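Local coordinates for capsular polysaccharide export system protein KpsC (PDB 6MGD), which probably transfers Kdo sugars, as a beta-2,7 Kdo transferase, in building the glycolipid anchor of Gram-negative bacterial capsules, at residues Y5-S10 against E54-N59. Sequence-based numbering, arbitrary orientation.
Sequences YTYKFS and ENERVN
The Y7 ring has E56 OE2 at its edge, in plane, 3.6 Å from Y7 CE1. K8 CG lies over one face, 3.9 Å above the ring plane and offset toward the rim. The E56 carboxylate stands almost perpendicular to the ring, at 89°. Y7 OH is 3.1 Å from E56 OE2. The K8 chain runs extended past the ring, and K8 NZ donates a hydrogen bond of 3.1 Å to Y7 OH. K8 NZ also forms a salt bridge with E56 OE1 at 2.5 Å. It meets this oxygen on the syn side, 17° out of the carboxylate plane. Y7 ends strand 4-7 in a mixed sheet of what is probably a GT-B fold. Strand 4-7 runs parallel to strand 44-49, and Y7 bonds through its backbone to L47. E56 lies near the end of helix 52-56, which closes in a Schellman motif with R57 as the C-prime residue. The E56 chain is extended beyond CG and reaches K8 from the opposite direction. An alanine in place of E56 would probably leave the K8 ammonium without this carboxylate mate and the Y7 hydroxyl without its acidic neighbour. Y7 also packs on V34 of helix 31-41.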
loop_
_atom_site.group_PDB
_atom_site.type_symbol
_atom_site.label_atom_id
_atom_site.label_comp_id
_atom_site.label_asym_id
_atom_site.label_seq_id
_atom_site.Cartn_x
_atom_site.Cartn_y
_atom_site.Cartn_z
ATOM N N TYR A 5 17.987 -15.019 -4.300
ATOM C CA TYR A 5 18.654 -14.874 -3.017
ATOM C C TYR A 5 17.946 -13.797 -2.209
ATOM O O TYR A 5 17.392 -12.847 -2.768
ATOM C CB TYR A 5 20.136 -14.510 -3.187
ATOM C CG TYR A 5 20.952 -15.602 -3.835
ATOM C CD1 TYR A 5 21.563 -16.582 -3.066
ATOM C CD2 TYR A 5 21.106 -15.656 -5.214
ATOM C CE1 TYR A 5 22.309 -17.586 -3.650
ATOM C CE2 TYR A 5 21.850 -16.657 -5.809
ATOM C CZ TYR A 5 22.449 -17.620 -5.021
ATOM O OH TYR A 5 23.190 -18.621 -5.605
ATOM N N THR A 6 17.965 -13.958 -0.890
ATOM C CA THR A 6 17.353 -13.000 0.017
ATOM C C THR A 6 18.423 -12.153 0.696
ATOM O O THR A 6 19.556 -12.595 0.904
ATOM C CB THR A 6 16.500 -13.706 1.076
ATOM O OG1 THR A 6 17.305 -14.653 1.788
ATOM C CG2 THR A 6 15.327 -14.426 0.422
ATOM N N TYR A 7 18.047 -10.924 1.045
ATOM C CA TYR A 7 18.959 -9.960 1.652
ATOM C C TYR A 7 18.466 -9.633 3.055
ATOM O O TYR A 7 17.478 -8.907 3.218
ATOM C CB TYR A 7 19.067 -8.699 0.796
ATOM C CG TYR A 7 20.112 -7.715 1.272
ATOM C CD1 TYR A 7 19.750 -6.560 1.952
ATOM C CD2 TYR A 7 21.463 -7.943 1.038
ATOM C CE1 TYR A 7 20.699 -5.661 2.385
ATOM C CE2 TYR A 7 22.423 -7.049 1.468
ATOM C CZ TYR A 7 22.037 -5.909 2.140
ATOM O OH TYR A 7 22.990 -5.012 2.571
ATOM N N LYS A 8 19.155 -10.173 4.062
ATOM C CA LYS A 8 18.913 -9.841 5.467
ATOM C C LYS A 8 17.468 -10.130 5.871
ATOM O O LYS A 8 16.793 -9.304 6.488
ATOM C CB LYS A 8 19.284 -8.384 5.755
ATOM C CG LYS A 8 20.757 -8.070 5.548
ATOM C CD LYS A 8 21.046 -6.593 5.758
ATOM C CE LYS A 8 22.525 -6.286 5.566
ATOM N NZ LYS A 8 22.792 -4.822 5.612
ATOM N N PHE A 9 16.994 -11.319 5.513
ATOM C CA PHE A 9 15.681 -11.795 5.918
ATOM C C PHE A 9 15.798 -12.643 7.178
ATOM O O PHE A 9 16.783 -13.359 7.379
ATOM C CB PHE A 9 15.020 -12.625 4.814
ATOM C CG PHE A 9 14.393 -11.808 3.718
ATOM C CD1 PHE A 9 14.678 -10.459 3.580
ATOM C CD2 PHE A 9 13.503 -12.396 2.829
ATOM C CE1 PHE A 9 14.095 -9.714 2.571
ATOM C CE2 PHE A 9 12.918 -11.656 1.822
ATOM C CZ PHE A 9 13.214 -10.312 1.691
ATOM N N SER A 10 14.778 -12.561 8.025
ATOM C CA SER A 10 14.690 -13.480 9.147
ATOM C C SER A 10 14.279 -14.867 8.655
ATOM O O SER A 10 13.680 -15.024 7.587
ATOM C CB SER A 10 13.696 -12.971 10.192
ATOM O OG SER A 10 12.385 -12.889 9.661
ATOM N N GLU A 54 17.754 1.528 0.409
ATOM C CA GLU A 54 17.764 2.986 0.489
ATOM C C GLU A 54 18.081 3.464 1.901
ATOM O O GLU A 54 18.753 4.487 2.077
ATOM C CB GLU A 54 16.421 3.552 0.023
ATOM C CG GLU A 54 16.183 3.461 -1.480
ATOM C CD GLU A 54 15.832 2.058 -1.939
ATOM O OE1 GLU A 54 15.345 1.261 -1.109
ATOM O OE2 GLU A 54 16.044 1.752 -3.132
ATOM N N ASN A 55 17.603 2.742 2.919
ATOM C CA ASN A 55 17.910 3.116 4.296
ATOM C C ASN A 55 19.390 2.938 4.607
ATOM O O ASN A 55 19.935 3.657 5.453
ATOM C CB ASN A 55 17.059 2.297 5.264
ATOM C CG ASN A 55 15.578 2.559 5.100
ATOM O OD1 ASN A 55 15.172 3.636 4.664
ATOM N ND2 ASN A 55 14.760 1.572 5.446
ATOM N N GLU A 56 20.052 1.994 3.946
ATOM C CA GLU A 56 21.485 1.797 4.100
ATOM C C GLU A 56 22.295 2.553 3.057
ATOM O O GLU A 56 23.529 2.520 3.114
ATOM C CB GLU A 56 21.822 0.305 4.027
ATOM C CG GLU A 56 21.043 -0.561 4.998
ATOM C CD GLU A 56 21.404 -2.029 4.882
ATOM O OE1 GLU A 56 21.489 -2.708 5.927
ATOM O OE2 GLU A 56 21.611 -2.502 3.745
ATOM N N ARG A 57 21.632 3.228 2.114
ATOM C CA ARG A 57 22.298 3.960 1.034
ATOM C C ARG A 57 23.232 3.055 0.236
ATOM O O ARG A 57 24.246 3.508 -0.303
ATOM C CB ARG A 57 23.054 5.180 1.573
ATOM C CG ARG A 57 22.150 6.246 2.172
ATOM C CD ARG A 57 22.927 7.203 3.062
ATOM N NE ARG A 57 23.697 6.491 4.078
ATOM C CZ ARG A 57 23.180 5.983 5.193
ATOM N NH1 ARG A 57 21.881 6.102 5.441
ATOM N NH2 ARG A 57 23.961 5.351 6.059
ATOM N N VAL A 58 22.893 1.774 0.158
ATOM C CA VAL A 58 23.698 0.793 -0.557
ATOM C C VAL A 58 23.144 0.639 -1.966
ATOM O O VAL A 58 21.929 0.524 -2.159
ATOM C CB VAL A 58 23.712 -0.555 0.185
ATOM C CG1 VAL A 58 24.424 -1.614 -0.645
ATOM C CG2 VAL A 58 24.378 -0.401 1.543
ATOM N N ASN A 59 24.037 0.650 -2.952
ATOM C CA ASN A 59 23.681 0.448 -4.347
ATOM C C ASN A 59 24.608 -0.597 -4.950
ATOM O O ASN A 59 25.818 -0.588 -4.697
ATOM C CB ASN A 59 23.769 1.757 -5.146
ATOM C CG ASN A 59 22.877 2.851 -4.582
ATOM O OD1 ASN A 59 21.811 2.577 -4.029
ATOM N ND2 ASN A 59 23.311 4.099 -4.723
#